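Local coordinates for hypothetical protein (Parabacteroides distasonis, PDB 4H3W) that is of unknown function but is probably secreted and folds into two beta-barrel domains, at residues Phe90-Thr95 and Pro205-Val210; Ile249-Met254 and Ile295-His300. One frame throughout, in Å; residues are numbered along the deposited sequence. Where two conformers were deposited one is given.

Contact 1 of 2, residues Phe90-Thr95 and Pro205-Val210; sequences FVLALT and PEFSAV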
ATOM      1  N   PHE A  90       0.892   2.428   8.082  1.00 29.66           N
ATOM      2  CA  PHE A  90      -0.188   2.088   7.179  1.00 24.91           C
ATOM      3  C   PHE A  90      -0.483   0.589   7.312  1.00 24.68           C
ATOM      4  O   PHE A  90       0.314  -0.149   7.849  1.00 23.87           O
ATOM      5  CB  PHE A  90       0.119   2.523   5.740  1.00 22.72           C
ATOM      6  CG  PHE A  90       1.354   1.924   5.130  1.00 23.03           C
ATOM      7  CD1 PHE A  90       2.605   2.466   5.393  1.00 26.02           C
ATOM      8  CD2 PHE A  90       1.270   0.865   4.239  1.00 22.07           C
ATOM      9  CE1 PHE A  90       3.754   1.952   4.788  1.00 24.99           C
ATOM     10  CE2 PHE A  90       2.412   0.354   3.630  1.00 24.75           C
ATOM     11  CZ  PHE A  90       3.646   0.896   3.907  1.00 26.55           C
ATOM     12  N   VAL A  91      -1.659   0.199   6.840  1.00 25.57           N
ATOM     13  CA  VAL A  91      -2.112  -1.157   6.827  1.00 23.13           C
ATOM     14  C   VAL A  91      -2.149  -1.592   5.368  1.00 22.84           C
ATOM     15  O   VAL A  91      -3.037  -1.187   4.610  1.00 22.41           O
ATOM     16  CB  VAL A  91      -3.500  -1.300   7.449  1.00 21.01           C
ATOM     17  CG1 VAL A  91      -3.957  -2.759   7.392  1.00 23.23           C
ATOM     18  CG2 VAL A  91      -3.495  -0.822   8.907  1.00 23.30           C
ATOM     19  N   LEU A  92      -1.213  -2.456   5.019  1.00 21.70           N
ATOM     20  CA  LEU A  92      -1.001  -2.887   3.639  1.00 23.99           C
ATOM     21  C   LEU A  92      -1.826  -4.131   3.298  1.00 22.19           C
ATOM     22  O   LEU A  92      -1.282  -5.193   3.097  1.00 22.07           O
ATOM     23  CB  LEU A  92       0.486  -3.120   3.421  1.00 23.19           C
ATOM     24  CG  LEU A  92       0.895  -3.482   1.988  1.00 23.07           C
ATOM     25  CD1 LEU A  92       0.531  -2.339   1.081  1.00 23.82           C
ATOM     26  CD2 LEU A  92       2.381  -3.823   1.897  1.00 26.34           C
ATOM     27  N   ALA A  93      -3.151  -3.984   3.333  1.00 21.54           N
ATOM     28  CA  ALA A  93      -4.116  -5.054   3.048  1.00 22.22           C
ATOM     29  C   ALA A  93      -4.359  -5.089   1.545  1.00 23.56           C
ATOM     30  O   ALA A  93      -4.861  -4.109   0.964  1.00 22.42           O
ATOM     31  CB  ALA A  93      -5.409  -4.800   3.780  1.00 24.21           C
ATOM     32  N   LEU A  94      -3.941  -6.192   0.925  1.00 23.84           N
ATOM     33  CA  LEU A  94      -3.941  -6.379  -0.492  1.00 22.05           C
ATOM     34  C   LEU A  94      -4.808  -7.553  -0.843  1.00 23.76           C
ATOM     35  O   LEU A  94      -5.013  -8.486  -0.041  1.00 22.43           O
ATOM     36  CB  LEU A  94      -2.500  -6.633  -1.042  1.00 23.65           C
ATOM     37  CG  LEU A  94      -1.456  -5.591  -0.647  1.00 22.36           C
ATOM     38  CD1 LEU A  94      -0.057  -5.960  -1.121  1.00 21.74           C
ATOM     39  CD2 LEU A  94      -1.888  -4.249  -1.217  1.00 26.00           C
ATOM     40  N   THR A  95      -5.356  -7.513  -2.042  1.00 21.41           N
ATOM     41  CA  THR A  95      -6.308  -8.500  -2.509  0.50 23.31           C
ATOM     42  C   THR A  95      -5.673  -9.840  -2.820  1.00 23.68           C
ATOM     43  O   THR A  95      -6.287 -10.899  -2.647  1.00 22.48           O
ATOM     44  CB  THR A  95      -6.999  -7.960  -3.784  0.50 25.83           C
ATOM     45  OG1 THR A  95      -7.715  -6.760  -3.439  0.50 26.69           O
ATOM     46  CG2 THR A  95      -7.958  -8.977  -4.378  0.50 28.10           C
ATOM     47  N   PRO A 205     -10.361  -4.135   1.384  1.00 22.29           N
ATOM     48  CA  PRO A 205     -11.150  -3.242   2.281  1.00 27.64           C
ATOM     49  C   PRO A 205     -10.406  -2.726   3.509  1.00 23.85           C
ATOM     50  O   PRO A 205     -10.631  -1.585   3.907  1.00 29.18           O
ATOM     51  CB  PRO A 205     -12.355  -4.132   2.682  1.00 26.79           C
ATOM     52  CG  PRO A 205     -12.501  -5.085   1.531  1.00 29.11           C
ATOM     53  CD  PRO A 205     -11.120  -5.342   1.004  1.00 25.76           C
ATOM     54  N   GLU A 206      -9.522  -3.515   4.114  1.00 24.23           N
ATOM     55  CA  GLU A 206      -8.819  -3.072   5.319  1.00 26.74           C
ATOM     56  C   GLU A 206      -7.610  -2.155   5.052  1.00 24.47           C
ATOM     57  O   GLU A 206      -6.926  -1.696   5.985  1.00 22.35           O
ATOM     58  CB  GLU A 206      -8.330  -4.258   6.135  1.00 34.76           C
ATOM     59  CG  GLU A 206      -9.435  -5.013   6.866  1.00 44.37           C
ATOM     60  CD  GLU A 206      -8.861  -6.124   7.750  1.00 57.46           C
ATOM     61  OE1 GLU A 206      -8.108  -5.831   8.719  1.00 56.76           O
ATOM     62  OE2 GLU A 206      -9.149  -7.295   7.470  1.00 61.51           O
ATOM     63  N   PHE A 207      -7.337  -1.861   3.800  1.00 22.94           N
ATOM     64  CA  PHE A 207      -6.203  -1.006   3.474  1.00 22.58           C
ATOM     65  C   PHE A 207      -6.401   0.358   4.136  1.00 26.77           C
ATOM     66  O   PHE A 207      -7.484   0.884   4.134  1.00 24.44           O
ATOM     67  CB  PHE A 207      -6.027  -0.857   1.954  1.00 20.80           C
ATOM     68  CG  PHE A 207      -4.937   0.084   1.583  1.00 23.08           C
ATOM     69  CD1 PHE A 207      -5.169   1.443   1.493  1.00 22.81           C
ATOM     70  CD2 PHE A 207      -3.656  -0.370   1.352  1.00 26.60           C
ATOM     71  CE1 PHE A 207      -4.157   2.321   1.146  1.00 30.19           C
ATOM     72  CE2 PHE A 207      -2.634   0.506   1.010  1.00 29.39           C
ATOM     73  CZ  PHE A 207      -2.874   1.858   0.938  1.00 22.03           C
ATOM     74  N   SER A 208      -5.333   0.916   4.688  1.00 24.24           N
ATOM     75  CA  SER A 208      -5.391   2.252   5.284  1.00 25.54           C
ATOM     76  C   SER A 208      -4.024   2.910   5.211  1.00 22.85           C
ATOM     77  O   SER A 208      -3.024   2.280   5.495  1.00 26.26           O
ATOM     78  CB  SER A 208      -5.890   2.126   6.733  1.00 27.13           C
ATOM     79  OG  SER A 208      -5.689   3.294   7.451  1.00 47.93           O
ATOM     80  N   ALA A 209      -3.985   4.179   4.814  1.00 20.32           N
ATOM     81  CA  ALA A 209      -2.764   4.965   4.763  1.00 23.60           C
ATOM     82  C   ALA A 209      -3.097   6.447   4.720  1.00 26.00           C
ATOM     83  O   ALA A 209      -4.239   6.826   4.473  1.00 28.38           O
ATOM     84  CB  ALA A 209      -1.911   4.558   3.549  1.00 22.81           C
ATOM     85  N   VAL A 210      -2.119   7.277   5.010  1.00 26.44           N
ATOM     86  CA  VAL A 210      -2.276   8.703   4.881  1.00 25.92           C
ATOM     87  C   VAL A 210      -1.212   9.258   3.935  1.00 30.44           C
ATOM     88  O   VAL A 210      -0.012   8.961   4.063  1.00 29.23           O
ATOM     89  CB  VAL A 210      -2.159   9.434   6.228  1.00 35.28           C
ATOM     90  CG1 VAL A 210      -2.370  10.938   6.025  1.00 35.90           C
ATOM     91  CG2 VAL A 210      -3.151   8.892   7.246  1.00 36.81           C
TER
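V91 and S208 form a single antiparallel bridge, a hydrogen-bonded pair, that joins the loop between strands 71-76 and 98-100 to the start of strand 208-215, apparently at the junction of the two beta-barrel domains. Two backbone bonds define it: V91 N to S208 O at 2.8 Å, and S208 N to V91 O at 3.1 Å. It stays a single bridge: on the side of L92, the centre of an inverse gamma turn, the chain bends away from regular pairing. F207 has the most surface buried. With CG anti to the backbone N (chi1 176°), its ring lies beside the turn, where L92 CD1 and A93 O both come to the ring edge; F207 CA also makes a CH...O contact of 3.4 Å with V91 O, so that one carbonyl meets both the S208 amide and this CH. Beyond the segments the F207 ring meets that of F245. V91 presents its CG1 branch to the E206 carbonyl oxygen at 3.5 Å. Past the turn, A93 CB sits 3.5 Å from F207 N, close above the E206-F207 peptide, and beyond the bridge F90 CB meets A209 CB at 3.6 Å.

Contact 2 of 2, residues Ile249-Met254 and Ile295-His300; sequences IEMVIM and IDLNLH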
ATOM      1  N   ILE A 249     -10.751  13.645   3.386  1.00 20.42           N
ATOM      2  CA  ILE A 249      -9.819  14.731   3.213  1.00 23.76           C
ATOM      3  C   ILE A 249      -9.908  15.673   4.402  1.00 23.81           C
ATOM      4  O   ILE A 249     -10.949  16.274   4.683  1.00 24.60           O
ATOM      5  CB  ILE A 249     -10.063  15.495   1.906  1.00 22.25           C
ATOM      6  CG1 ILE A 249      -9.911  14.557   0.717  1.00 28.25           C
ATOM      7  CG2 ILE A 249      -9.120  16.691   1.799  1.00 22.27           C
ATOM      8  CD1 ILE A 249     -10.493  15.106  -0.558  1.00 33.64           C
ATOM      9  N   GLU A 250      -8.759  15.843   5.039  1.00 24.29           N
ATOM     10  CA  GLU A 250      -8.588  16.770   6.143  1.00 29.12           C
ATOM     11  C   GLU A 250      -7.693  17.907   5.671  1.00 29.19           C
ATOM     12  O   GLU A 250      -6.562  17.673   5.268  1.00 29.10           O
ATOM     13  CB  GLU A 250      -7.978  16.031   7.327  1.00 29.01           C
ATOM     14  CG  GLU A 250      -7.708  16.847   8.587  1.00 39.35           C
ATOM     15  CD  GLU A 250      -6.743  16.140   9.581  1.00 43.13           C
ATOM     16  OE1 GLU A 250      -5.958  15.235   9.166  1.00 35.42           O
ATOM     17  OE2 GLU A 250      -6.774  16.492  10.786  1.00 37.93           O
HETATM   18  N   MSE A 251      -8.188  19.133   5.770  1.00 27.06           N
HETATM   19  CA  MSE A 251      -7.474  20.299   5.266  1.00 26.65           C
HETATM   20  C   MSE A 251      -6.717  21.001   6.367  1.00 24.72           C
HETATM   21  O   MSE A 251      -7.278  21.322   7.432  1.00 28.02           O
HETATM   22  CB  MSE A 251      -8.500  21.256   4.634  1.00 26.52           C
HETATM   23  CG  MSE A 251      -7.816  22.560   4.243  1.00 29.62           C
HETATM   24 SE   MSE A 251      -8.970  23.665   3.094  0.75 31.57          SE
HETATM   25  CE  MSE A 251      -8.900  22.592   1.468  1.00 35.52           C
ATOM     26  N   VAL A 252      -5.436  21.274   6.120  1.00 26.50           N
ATOM     27  CA  VAL A 252      -4.646  22.084   7.018  1.00 23.80           C
ATOM     28  C   VAL A 252      -4.140  23.303   6.288  1.00 25.57           C
ATOM     29  O   VAL A 252      -3.586  23.225   5.198  1.00 28.72           O
ATOM     30  CB  VAL A 252      -3.453  21.315   7.628  1.00 29.01           C
ATOM     31  CG1 VAL A 252      -2.755  22.163   8.702  1.00 28.27           C
ATOM     32  CG2 VAL A 252      -3.916  19.974   8.202  1.00 32.80           C
ATOM     33  N   ILE A 253      -4.340  24.453   6.919  1.00 25.74           N
ATOM     34  CA  ILE A 253      -3.884  25.702   6.380  1.00 26.71           C
ATOM     35  C   ILE A 253      -2.551  25.993   7.036  1.00 29.97           C
ATOM     36  O   ILE A 253      -2.484  25.999   8.245  1.00 29.14           O
ATOM     37  CB  ILE A 253      -4.878  26.846   6.687  1.00 26.02           C
ATOM     38  CG1 ILE A 253      -6.303  26.499   6.217  1.00 28.01           C
ATOM     39  CG2 ILE A 253      -4.392  28.147   6.061  1.00 27.59           C
ATOM     40  CD1 ILE A 253      -6.425  26.315   4.739  1.00 28.78           C
HETATM   41  N   MSE A 254      -1.533  26.280   6.217  1.00 31.26           N
HETATM   42  CA  MSE A 254      -0.166  26.506   6.668  1.00 31.17           C
HETATM   43  C   MSE A 254       0.290  27.926   6.394  1.00 28.28           C
HETATM   44  O   MSE A 254      -0.015  28.516   5.351  1.00 29.41           O
HETATM   45  CB  MSE A 254       0.789  25.601   5.896  1.00 31.93           C
HETATM   46  CG  MSE A 254       0.480  24.104   5.944  1.00 35.69           C
HETATM   47 SE   MSE A 254       0.984  23.461   7.718  0.75 41.65          SE
HETATM   48  CE  MSE A 254       2.764  22.655   7.327  1.00 46.48           C
ATOM     49  N   ILE A 295      -1.840  25.224   1.493  1.00 27.46           N
ATOM     50  CA  ILE A 295      -2.777  24.221   1.952  1.00 28.49           C
ATOM     51  C   ILE A 295      -2.100  22.852   1.939  1.00 31.60           C
ATOM     52  O   ILE A 295      -1.485  22.474   0.944  1.00 28.06           O
ATOM     53  CB  ILE A 295      -4.040  24.236   1.083  1.00 28.23           C
ATOM     54  CG1 ILE A 295      -4.809  25.557   1.291  1.00 30.23           C
ATOM     55  CG2 ILE A 295      -4.975  23.083   1.406  1.00 33.53           C
ATOM     56  CD1 ILE A 295      -5.868  25.784   0.258  1.00 29.90           C
ATOM     57  N   ASP A 296      -2.223  22.134   3.052  1.00 30.07           N
ATOM     58  CA  ASP A 296      -1.976  20.693   3.071  1.00 28.31           C
ATOM     59  C   ASP A 296      -3.305  19.931   3.117  1.00 24.70           C
ATOM     60  O   ASP A 296      -4.122  20.174   4.008  1.00 29.16           O
ATOM     61  CB  ASP A 296      -1.133  20.291   4.271  1.00 30.12           C
ATOM     62  CG  ASP A 296       0.358  20.483   4.037  1.00 37.10           C
ATOM     63  OD1 ASP A 296       0.814  20.435   2.882  1.00 32.61           O
ATOM     64  OD2 ASP A 296       1.067  20.631   5.022  1.00 39.84           O
ATOM     65  N   LEU A 297      -3.512  19.046   2.145  1.00 26.28           N
ATOM     66  CA  LEU A 297      -4.638  18.097   2.124  1.00 24.77           C
ATOM     67  C   LEU A 297      -4.128  16.783   2.663  1.00 26.15           C
ATOM     68  O   LEU A 297      -3.262  16.147   2.043  1.00 28.61           O
ATOM     69  CB  LEU A 297      -5.168  17.923   0.725  1.00 23.39           C
ATOM     70  CG  LEU A 297      -5.689  19.165  -0.004  1.00 26.70           C
ATOM     71  CD1 LEU A 297      -6.174  18.850  -1.402  1.00 29.93           C
ATOM     72  CD2 LEU A 297      -6.805  19.786   0.835  1.00 25.37           C
ATOM     73  N   ASN A 298      -4.539  16.436   3.873  1.00 22.96           N
ATOM     74  CA  ASN A 298      -4.253  15.107   4.417  1.00 24.01           C
ATOM     75  C   ASN A 298      -5.268  14.103   3.899  1.00 25.14           C
ATOM     76  O   ASN A 298      -6.465  14.170   4.227  1.00 26.95           O
ATOM     77  CB  ASN A 298      -4.262  15.091   5.929  1.00 27.83           C
ATOM     78  CG  ASN A 298      -3.177  15.955   6.546  1.00 32.95           C
ATOM     79  OD1 ASN A 298      -2.132  16.214   5.957  1.00 30.71           O
ATOM     80  ND2 ASN A 298      -3.420  16.376   7.752  1.00 32.86           N
ATOM     81  N   LEU A 299      -4.804  13.209   3.054  1.00 22.11           N
ATOM     82  CA  LEU A 299      -5.682  12.264   2.392  1.00 23.74           C
ATOM     83  C   LEU A 299      -5.648  10.953   3.150  1.00 23.83           C
ATOM     84  O   LEU A 299      -4.675  10.200   3.060  1.00 26.10           O
ATOM     85  CB  LEU A 299      -5.257  12.071   0.949  1.00 24.61           C
ATOM     86  CG  LEU A 299      -4.997  13.302   0.084  1.00 27.34           C
ATOM     87  CD1 LEU A 299      -4.518  12.877  -1.300  1.00 26.62           C
ATOM     88  CD2 LEU A 299      -6.237  14.160  -0.021  1.00 28.25           C
ATOM     89  N   HIS A 300      -6.695  10.693   3.916  1.00 25.69           N
ATOM     90  CA  HIS A 300      -6.862   9.436   4.650  1.00 23.26           C
ATOM     91  C   HIS A 300      -7.452   8.383   3.690  1.00 25.69           C
ATOM     92  O   HIS A 300      -8.638   8.450   3.306  1.00 24.16           O
ATOM     93  CB  HIS A 300      -7.692   9.704   5.920  1.00 27.96           C
ATOM     94  CG  HIS A 300      -7.087  10.760   6.810  1.00 38.43           C
ATOM     95  ND1 HIS A 300      -6.292  10.461   7.901  1.00 38.16           N
ATOM     96  CD2 HIS A 300      -7.133  12.121   6.749  1.00 35.40           C
ATOM     97  CE1 HIS A 300      -5.905  11.578   8.489  1.00 43.87           C
ATOM     98  NE2 HIS A 300      -6.388  12.601   7.802  1.00 43.58           N
TER
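Neighbouring strands 246-254 and 294-302 of an antiparallel sheet pair here in continuous register, the axes of these short segments approaching to 4.6 Å with N-to-C directions 158° apart. E250-N298 and V252-D296 are the hydrogen-bonded pairs; V252 N to D296 O, at 2.7 Å, is nearly straight. I249, M251, I253, I295, L297 and L299 point to one face, where F318 and F279 also pack. There the selenomethionine M251, bent at chi3 (-71°), lays its CE 3.6 Å from L297 CD2, and the I249 side chain lies beside that of L299, CG1 to CD2 3.8 Å. The face bearing E250, V252, D296 and N298 is more polar. E250 OE1 accepts from H300 NE2 at 3.0 Å and from N298 ND2 at 3.1 Å; the donors reach it from opposite faces of the carboxylate, each keeping the oxygen near the plane of its own ring or amide. A leucine in place of E250 would probably leave both H300 NE2 and N298 ND2 without this acceptor and set the amide freer to turn. D296 finds its strongest partner in a salt bridge to R214 of strand 208-215. Thus one face coheres by apolar contact, while on the other E250 OE1, held from both faces, fixes the N298 amide and H300 ring across the strands.

From the N terminus, the chain enters contact 1 at 90-95, in the loop between strands 71-76 and 98-100, and runs through 109 further residues, with strands 109-117, 126-134, 172-177 and 194-200 among them, before 205-210 closes that long loop. Contact 2 follows in series: 249-254 opens it and 295-300 closes it, with 40 residues between. The loops therefore neither nest nor cross. The centres of the two contacts lie about 20 Å apart, yet strands 208-215 and 294-302 are neighbours in one sheet, and V210 CG2 comes 3.6 Å from H300 ND1. Contact 1 thus ties the 71-76/98-100 loop, probably part of the first barrel, to an outermost strand of the sheet whose inner strands contact 2 pairs.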